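Local coordinates for putative metal resistance protein (Proteus mirabilis, PDB 6C29) that forms the periplasmic N-terminal tandem immunoglobulin-fold domain of ScsB that primes the disulfide isomerase ScsC, in a membrane protein that is probably a protein-disulfide reductase, at residues K43-P56 with W71-Q85. Sequence-based numbering, arbitrary orientation.
Sequences KTYWRSPGEGGVAP and WPSPSAFDVAGIHTQ
Q85 and the 46-49 backbone are joined by three hydrogen bonds where a small antiparallel sheet, with strand 84-88 between 43-45 and 75-77, edges the first immunoglobulin-fold domain of ScsB. W46 N gives a nearly straight bond to Q85 O (3.0 Å, 172°). Q85 N donates to P49 O at 3.0 Å, and T84 CA adds a CA-H...O contact to the same oxygen. With the Q85 chain extended beyond CG (chi2 177°), NE2 donates to S48 O at 2.9 Å, the acceptor lying close to the plane of the Q85 amide; its other bond goes to L185 O in the second domain. The W46 indole lies between R47 CG on one face and P74 CG on the other, 3.6 Å from the centroid of the five-membered ring. Nearby, R47 CB covers a face of W71, while the R47 guanidinium, its plane 88° from that ring, is salt-bridged through NH2 to D186, whose other carboxylate oxygen accepts from S48 OG. K43 CD sits over the centre of the F77 ring. Y45 O, buried beside W71 CZ3, finds no polar partner. W46 NE1 donates to a water 2.9 Å away, which in turn donates to W71 O.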
ATOM      1  N   LYS A  43      13.317   1.010  -4.284  1.00 12.54           N
ATOM      2  CA  LYS A  43      11.876   1.072  -4.059  1.00 12.98           C
ATOM      3  C   LYS A  43      11.499   0.499  -2.721  1.00 11.78           C
ATOM      4  O   LYS A  43      12.295  -0.186  -2.094  1.00 12.52           O
ATOM      5  CB  LYS A  43      11.158   0.316  -5.179  1.00 16.01           C
ATOM      6  CG  LYS A  43      11.449   0.897  -6.563  1.00 22.79           C
ATOM      7  CD  LYS A  43      11.369  -0.129  -7.669  1.00 27.63           C
ATOM      8  CE  LYS A  43      11.883   0.450  -9.014  1.00 41.36           C
ATOM      9  NZ  LYS A  43      13.374   0.527  -9.126  1.00 44.08           N
ATOM     10  N   THR A  44      10.301   0.815  -2.245  1.00 11.01           N
ATOM     11  CA  THR A  44       9.727   0.043  -1.166  1.00 11.17           C
ATOM     12  C   THR A  44       8.416  -0.520  -1.679  1.00 11.22           C
ATOM     13  O   THR A  44       8.111  -0.380  -2.854  1.00 13.28           O
ATOM     14  CB  THR A  44       9.585   0.847   0.114  1.00 12.55           C
ATOM     15  OG1 THR A  44       9.184  -0.012   1.200  1.00 13.85           O
ATOM     16  CG2 THR A  44       8.624   2.016  -0.011  1.00 13.11           C
ATOM     17  N   TYR A  45       7.743  -1.274  -0.826  1.00 11.28           N
ATOM     18  CA  TYR A  45       6.655  -2.129  -1.269  1.00 11.16           C
ATOM     19  C   TYR A  45       5.298  -1.720  -0.758  1.00  9.97           C
ATOM     20  O   TYR A  45       5.146  -1.081   0.264  1.00 11.14           O
ATOM     21  CB  TYR A  45       6.915  -3.535  -0.807  1.00 11.97           C
ATOM     22  CG  TYR A  45       8.129  -4.230  -1.356  1.00 13.53           C
ATOM     23  CD1 TYR A  45       8.053  -4.986  -2.513  1.00 13.93           C
ATOM     24  CD2 TYR A  45       9.328  -4.176  -0.680  1.00 16.63           C
ATOM     25  CE1 TYR A  45       9.163  -5.682  -2.999  1.00 16.90           C
ATOM     26  CE2 TYR A  45      10.429  -4.862  -1.140  1.00 18.03           C
ATOM     27  CZ  TYR A  45      10.333  -5.620  -2.303  1.00 18.44           C
ATOM     28  OH  TYR A  45      11.427  -6.308  -2.757  1.00 19.46           O
ATOM     29  N   TRP A  46       4.301  -2.152  -1.509  1.00 10.69           N
ATOM     30  CA  TRP A  46       2.908  -2.024  -1.134  1.00  9.81           C
ATOM     31  C   TRP A  46       2.518  -3.135  -0.175  1.00 11.96           C
ATOM     32  O   TRP A  46       3.320  -4.028   0.106  1.00 13.64           O
ATOM     33  CB  TRP A  46       2.073  -2.067  -2.408  1.00 10.98           C
ATOM     34  CG  TRP A  46       0.613  -1.717  -2.333  1.00 10.81           C
ATOM     35  CD1 TRP A  46       0.053  -0.659  -1.708  1.00 10.90           C
ATOM     36  CD2 TRP A  46      -0.461  -2.419  -2.973  1.00 10.29           C
ATOM     37  NE1 TRP A  46      -1.310  -0.654  -1.897  1.00 10.19           N
ATOM     38  CE2 TRP A  46      -1.645  -1.721  -2.679  1.00 10.27           C
ATOM     39  CE3 TRP A  46      -0.539  -3.572  -3.766  1.00 11.07           C
ATOM     40  CZ2 TRP A  46      -2.885  -2.120  -3.127  1.00 10.69           C
ATOM     41  CZ3 TRP A  46      -1.804  -3.964  -4.226  1.00 12.55           C
ATOM     42  CH2 TRP A  46      -2.946  -3.224  -3.910  1.00 12.78           C
ATOM     43  N   ARG A  47       1.272  -3.117   0.271  1.00 13.21           N
ATOM     44  CA  ARG A  47       0.818  -4.153   1.207  1.00 15.72           C
ATOM     45  C   ARG A  47       0.857  -5.556   0.606  1.00 17.04           C
ATOM     46  O   ARG A  47       0.997  -6.539   1.340  1.00 20.57           O
ATOM     47  CB  ARG A  47      -0.593  -3.839   1.694  1.00 18.19           C
ATOM     48  CG  ARG A  47      -1.634  -3.869   0.624  1.00 20.13           C
ATOM     49  CD  ARG A  47      -2.999  -3.482   1.173  1.00 19.74           C
ATOM     50  NE  ARG A  47      -3.945  -3.579   0.082  1.00 16.01           N
ATOM     51  CZ  ARG A  47      -4.818  -2.648  -0.266  1.00 15.22           C
ATOM     52  NH1 ARG A  47      -4.937  -1.511   0.454  1.00 16.27           N
ATOM     53  NH2 ARG A  47      -5.589  -2.847  -1.315  1.00 15.51           N
ATOM     54  N   SER A  48       0.686  -5.654  -0.712  1.00 15.09           N
ATOM     55  CA  SER A  48       0.870  -6.882  -1.490  1.00 16.75           C
ATOM     56  C   SER A  48       2.063  -6.665  -2.406  1.00 16.99           C
ATOM     57  O   SER A  48       1.953  -6.078  -3.462  1.00 16.61           O
ATOM     58  CB  SER A  48      -0.375  -7.216  -2.305  1.00 18.55           C
ATOM     59  OG  SER A  48      -1.440  -7.568  -1.419  1.00 18.75           O
ATOM     60  N   PRO A  49       3.230  -7.099  -1.976  1.00 16.58           N
ATOM     61  CA  PRO A  49       4.454  -6.666  -2.641  1.00 18.00           C
ATOM     62  C   PRO A  49       4.725  -7.352  -3.956  1.00 21.99           C
ATOM     63  O   PRO A  49       5.504  -6.826  -4.760  1.00 23.01           O
ATOM     64  CB  PRO A  49       5.525  -7.030  -1.625  1.00 19.54           C
ATOM     65  CG  PRO A  49       4.961  -8.178  -0.885  1.00 25.86           C
ATOM     66  CD  PRO A  49       3.495  -7.925  -0.788  1.00 20.61           C
ATOM     67  N   GLY A  50       4.097  -8.506  -4.159  1.00 22.69           N
ATOM     68  CA  GLY A  50       4.429  -9.392  -5.251  1.00 28.35           C
ATOM     69  C   GLY A  50       5.449 -10.420  -4.771  1.00 36.04           C
ATOM     70  O   GLY A  50       5.981 -10.347  -3.650  1.00 34.13           O
ATOM     71  N   GLU A  51       5.742 -11.384  -5.630  1.00 43.54           N
ATOM     72  CA  GLU A  51       6.709 -12.426  -5.308  1.00 45.92           C
ATOM     73  C   GLU A  51       8.067 -11.830  -4.873  1.00 38.97           C
ATOM     74  O   GLU A  51       8.579 -10.903  -5.497  1.00 32.87           O
ATOM     75  CB  GLU A  51       6.862 -13.356  -6.512  1.00 53.94           C
ATOM     76  CG  GLU A  51       7.602 -14.653  -6.228  1.00 64.53           C
ATOM     77  CD  GLU A  51       7.731 -15.532  -7.467  1.00 71.84           C
ATOM     78  OE1 GLU A  51       7.162 -15.165  -8.521  1.00 73.06           O
ATOM     79  OE2 GLU A  51       8.399 -16.587  -7.384  1.00 73.93           O
ATOM     80  N   GLY A  52       8.618 -12.336  -3.773  1.00 36.96           N
ATOM     81  CA  GLY A  52       9.958 -11.958  -3.325  1.00 34.19           C
ATOM     82  C   GLY A  52      10.062 -10.727  -2.429  1.00 32.21           C
ATOM     83  O   GLY A  52      11.105 -10.472  -1.818  1.00 33.11           O
ATOM     84  N   GLY A  53       8.985  -9.963  -2.329  1.00 25.03           N
ATOM     85  CA  GLY A  53       9.020  -8.741  -1.535  1.00 21.26           C
ATOM     86  C   GLY A  53       8.404  -8.895  -0.156  1.00 18.36           C
ATOM     87  O   GLY A  53       7.802  -9.921   0.161  1.00 19.17           O
ATOM     88  N   VAL A  54       8.522  -7.845   0.654  1.00 16.88           N
ATOM     89  CA  VAL A  54       7.989  -7.815   2.010  1.00 16.78           C
ATOM     90  C   VAL A  54       7.367  -6.429   2.246  1.00 15.61           C
ATOM     91  O   VAL A  54       8.002  -5.418   1.957  1.00 15.12           O
ATOM     92  CB  VAL A  54       9.101  -8.065   3.051  1.00 21.36           C
ATOM     93  CG1 VAL A  54       8.503  -8.071   4.431  1.00 23.83           C
ATOM     94  CG2 VAL A  54       9.840  -9.379   2.720  1.00 24.45           C
ATOM     95  N   ALA A  55       6.133  -6.378   2.719  1.00 15.62           N
ATOM     96  CA  ALA A  55       5.500  -5.090   3.004  1.00 14.48           C
ATOM     97  C   ALA A  55       6.190  -4.429   4.201  1.00 15.40           C
ATOM     98  O   ALA A  55       6.540  -5.107   5.166  1.00 17.68           O
ATOM     99  CB  ALA A  55       4.031  -5.247   3.292  1.00 15.84           C
ATOM    100  N   PRO A  56       6.394  -3.100   4.146  1.00 13.92           N
ATOM    101  CA  PRO A  56       6.896  -2.425   5.361  1.00 13.91           C
ATOM    102  C   PRO A  56       5.889  -2.533   6.488  1.00 14.56           C
ATOM    103  O   PRO A  56       4.687  -2.622   6.254  1.00 16.61           O
ATOM    104  CB  PRO A  56       7.071  -0.972   4.931  1.00 14.34           C
ATOM    105  CG  PRO A  56       6.202  -0.820   3.727  1.00 15.26           C
ATOM    106  CD  PRO A  56       6.146  -2.155   3.042  1.00 13.60           C
ATOM    107  N   TRP A  71      -2.575   3.041   2.768  1.00 13.34           N
ATOM    108  CA  TRP A  71      -1.600   2.779   1.733  1.00 11.80           C
ATOM    109  C   TRP A  71      -1.811   3.696   0.544  1.00  9.12           C
ATOM    110  O   TRP A  71      -2.844   3.614  -0.120  1.00 14.84           O
ATOM    111  CB  TRP A  71      -1.682   1.331   1.269  1.00 12.15           C
ATOM    112  CG  TRP A  71      -1.293   0.339   2.314  1.00 12.36           C
ATOM    113  CD1 TRP A  71      -2.113  -0.279   3.196  1.00 13.54           C
ATOM    114  CD2 TRP A  71       0.033  -0.145   2.580  1.00 12.31           C
ATOM    115  NE1 TRP A  71      -1.387  -1.128   4.012  1.00 15.07           N
ATOM    116  CE2 TRP A  71      -0.064  -1.053   3.655  1.00 14.49           C
ATOM    117  CE3 TRP A  71       1.291   0.118   2.035  1.00 11.79           C
ATOM    118  CZ2 TRP A  71       1.066  -1.707   4.173  1.00 14.47           C
ATOM    119  CZ3 TRP A  71       2.395  -0.546   2.539  1.00 13.41           C
ATOM    120  CH2 TRP A  71       2.280  -1.422   3.608  1.00 13.65           C
ATOM    121  N   PRO A  72      -0.855   4.557   0.235  1.00 11.33           N
ATOM    122  CA  PRO A  72      -0.961   5.354  -0.972  1.00  9.12           C
ATOM    123  C   PRO A  72      -1.074   4.473  -2.189  1.00  8.73           C
ATOM    124  O   PRO A  72      -0.584   3.321  -2.197  1.00 13.75           O
ATOM    125  CB  PRO A  72       0.324   6.182  -0.969  1.00 10.26           C
ATOM    126  CG  PRO A  72       0.673   6.265   0.513  1.00 11.26           C
ATOM    127  CD  PRO A  72       0.339   4.919   1.030  1.00 10.27           C
ATOM    128  N   SER A  73      -1.728   4.995  -3.211  1.00 10.86           N
ATOM    129  CA  SER A  73      -1.936   4.238  -4.417  1.00  9.10           C
ATOM    130  C   SER A  73      -0.577   3.762  -4.945  1.00 11.33           C
ATOM    131  O   SER A  73       0.333   4.593  -5.084  1.00 12.46           O
ATOM    132  CB  SER A  73      -2.683   5.104  -5.444  1.00 11.87           C
ATOM    133  OG  SER A  73      -3.215   4.300  -6.454  1.00 14.38           O
ATOM    134  N   PRO A  74      -0.414   2.456  -5.250  1.00 11.87           N
ATOM    135  CA  PRO A  74       0.923   1.950  -5.606  1.00 11.11           C
ATOM    136  C   PRO A  74       1.253   2.064  -7.078  1.00 11.45           C
ATOM    137  O   PRO A  74       0.433   2.479  -7.909  1.00 12.22           O
ATOM    138  CB  PRO A  74       0.843   0.472  -5.201  1.00 12.92           C
ATOM    139  CG  PRO A  74      -0.601   0.129  -5.537  1.00 14.17           C
ATOM    140  CD  PRO A  74      -1.391   1.352  -5.134  1.00 12.88           C
ATOM    141  N   SER A  75       2.476   1.679  -7.403  1.00 10.59           N
ATOM    142  CA  SER A  75       2.930   1.549  -8.763  1.00 12.50           C
ATOM    143  C   SER A  75       3.449   0.131  -8.989  1.00 12.10           C
ATOM    144  O   SER A  75       3.724  -0.584  -8.017  1.00 13.80           O
ATOM    145  CB  SER A  75       4.034   2.576  -9.045  1.00 16.33           C
ATOM    146  OG  SER A  75       3.533   3.892  -8.916  1.00 19.62           O
ATOM    147  N   ALA A  76       3.600  -0.251 -10.256  1.00 12.93           N
ATOM    148  CA  ALA A  76       4.129  -1.555 -10.596  1.00 15.03           C
ATOM    149  C   ALA A  76       5.479  -1.418 -11.266  1.00 15.29           C
ATOM    150  O   ALA A  76       5.721  -0.468 -12.007  1.00 17.17           O
ATOM    151  CB  ALA A  76       3.163  -2.307 -11.500  1.00 20.18           C
ATOM    152  N   PHE A  77       6.340  -2.391 -11.008  1.00 15.27           N
ATOM    153  CA  PHE A  77       7.683  -2.383 -11.565  1.00 20.71           C
ATOM    154  C   PHE A  77       8.031  -3.769 -12.067  1.00 27.73           C
ATOM    155  O   PHE A  77       7.612  -4.770 -11.472  1.00 24.93           O
ATOM    156  CB  PHE A  77       8.708  -1.951 -10.502  1.00 23.49           C
ATOM    157  CG  PHE A  77       8.377  -0.673  -9.809  1.00 23.08           C
ATOM    158  CD1 PHE A  77       8.807   0.539 -10.340  1.00 27.42           C
ATOM    159  CD2 PHE A  77       7.652  -0.662  -8.623  1.00 19.20           C
ATOM    160  CE1 PHE A  77       8.513   1.734  -9.711  1.00 27.32           C
ATOM    161  CE2 PHE A  77       7.372   0.517  -7.995  1.00 20.29           C
ATOM    162  CZ  PHE A  77       7.792   1.720  -8.540  1.00 23.02           C
ATOM    163  N   ASP A  78       8.819  -3.812 -13.146  1.00 36.15           N
ATOM    164  CA  ASP A  78       9.301  -5.074 -13.717  1.00 47.67           C
ATOM    165  C   ASP A  78      10.826  -5.058 -13.867  1.00 52.80           C
ATOM    166  O   ASP A  78      11.375  -5.555 -14.851  1.00 61.79           O
ATOM    167  CB  ASP A  78       8.637  -5.302 -15.073  1.00 54.97           C
ATOM    168  CG  ASP A  78       7.122  -5.266 -14.985  1.00 59.93           C
ATOM    169  OD1 ASP A  78       6.523  -6.291 -14.598  1.00 60.58           O
ATOM    170  OD2 ASP A  78       6.535  -4.200 -15.270  1.00 62.52           O
ATOM    171  N   VAL A  79      11.490  -4.509 -12.858  1.00 47.43           N
ATOM    172  CA  VAL A  79      12.942  -4.348 -12.830  1.00 46.25           C
ATOM    173  C   VAL A  79      13.661  -5.651 -12.468  1.00 45.51           C
ATOM    174  O   VAL A  79      13.185  -6.411 -11.629  1.00 41.01           O
ATOM    175  CB  VAL A  79      13.343  -3.213 -11.845  1.00 49.69           C
ATOM    176  CG1 VAL A  79      14.872  -3.102 -11.695  1.00 50.86           C
ATOM    177  CG2 VAL A  79      12.750  -1.885 -12.313  1.00 50.24           C
ATOM    178  N   ALA A  80      14.768  -5.934 -13.152  1.00 49.34           N
ATOM    179  CA  ALA A  80      15.585  -7.111 -12.846  1.00 51.83           C
ATOM    180  C   ALA A  80      14.810  -8.420 -13.024  1.00 46.34           C
ATOM    181  O   ALA A  80      15.090  -9.417 -12.349  1.00 47.46           O
ATOM    182  CB  ALA A  80      16.136  -7.010 -11.412  1.00 54.57           C
ATOM    183  N   GLY A  81      13.839  -8.402 -13.937  1.00 38.33           N
ATOM    184  CA  GLY A  81      13.047  -9.577 -14.283  1.00 38.62           C
ATOM    185  C   GLY A  81      12.033 -10.010 -13.223  1.00 43.11           C
ATOM    186  O   GLY A  81      11.533 -11.137 -13.285  1.00 40.10           O
ATOM    187  N   ILE A  82      11.729  -9.106 -12.284  1.00 50.96           N
ATOM    188  CA  ILE A  82      10.833  -9.358 -11.136  1.00 55.53           C
ATOM    189  C   ILE A  82       9.601  -8.425 -11.139  1.00 52.95           C
ATOM    190  O   ILE A  82       9.780  -7.205 -11.172  1.00 58.85           O
ATOM    191  CB  ILE A  82      11.599  -9.133  -9.788  1.00 63.04           C
ATOM    192  CG1 ILE A  82      12.969  -9.827  -9.805  1.00 70.89           C
ATOM    193  CG2 ILE A  82      10.768  -9.555  -8.588  1.00 57.55           C
ATOM    194  CD1 ILE A  82      12.909 -11.334  -9.966  1.00 74.40           C
ATOM    195  N   HIS A  83       8.374  -8.960 -11.121  1.00 40.80           N
ATOM    196  CA  HIS A  83       7.183  -8.107 -10.977  1.00 37.14           C
ATOM    197  C   HIS A  83       6.848  -7.774  -9.527  1.00 33.96           C
ATOM    198  O   HIS A  83       6.650  -8.679  -8.709  1.00 34.32           O
ATOM    199  CB  HIS A  83       5.945  -8.734 -11.595  1.00 38.04           C
ATOM    200  CG  HIS A  83       4.765  -7.804 -11.640  1.00 40.15           C
ATOM    201  ND1 HIS A  83       4.716  -6.700 -12.466  1.00 42.00           N
ATOM    202  CD2 HIS A  83       3.595  -7.807 -10.954  1.00 37.88           C
ATOM    203  CE1 HIS A  83       3.565  -6.071 -12.297  1.00 37.01           C
ATOM    204  NE2 HIS A  83       2.866  -6.721 -11.383  1.00 34.22           N
ATOM    205  N   THR A  84       6.748  -6.480  -9.229  1.00 28.09           N
ATOM    206  CA  THR A  84       6.494  -6.007  -7.863  1.00 23.12           C
ATOM    207  C   THR A  84       5.532  -4.828  -7.825  1.00 18.73           C
ATOM    208  O   THR A  84       5.368  -4.111  -8.820  1.00 19.47           O
ATOM    209  CB  THR A  84       7.779  -5.603  -7.179  1.00 30.51           C
ATOM    210  OG1 THR A  84       8.421  -4.577  -7.937  1.00 34.60           O
ATOM    211  CG2 THR A  84       8.712  -6.798  -7.063  1.00 37.31           C
ATOM    212  N   GLN A  85       4.894  -4.639  -6.671  1.00 14.99           N
ATOM    213  CA  GLN A  85       3.981  -3.528  -6.436  1.00 13.23           C
ATOM    214  C   GLN A  85       4.516  -2.696  -5.270  1.00 12.98           C
ATOM    215  O   GLN A  85       4.818  -3.249  -4.214  1.00 12.56           O
ATOM    216  CB  GLN A  85       2.563  -4.019  -6.145  1.00 15.51           C
ATOM    217  CG  GLN A  85       2.039  -4.869  -7.306  1.00 15.38           C
ATOM    218  CD  GLN A  85       0.680  -5.445  -7.084  1.00 16.61           C
ATOM    219  OE1 GLN A  85      -0.161  -5.415  -7.984  1.00 19.94           O
ATOM    220  NE2 GLN A  85       0.464  -6.046  -5.927  1.00 15.79           N
TER
HETATM  221  O   HOH W   1      -3.420   1.297  -1.736  1.00 10.76           O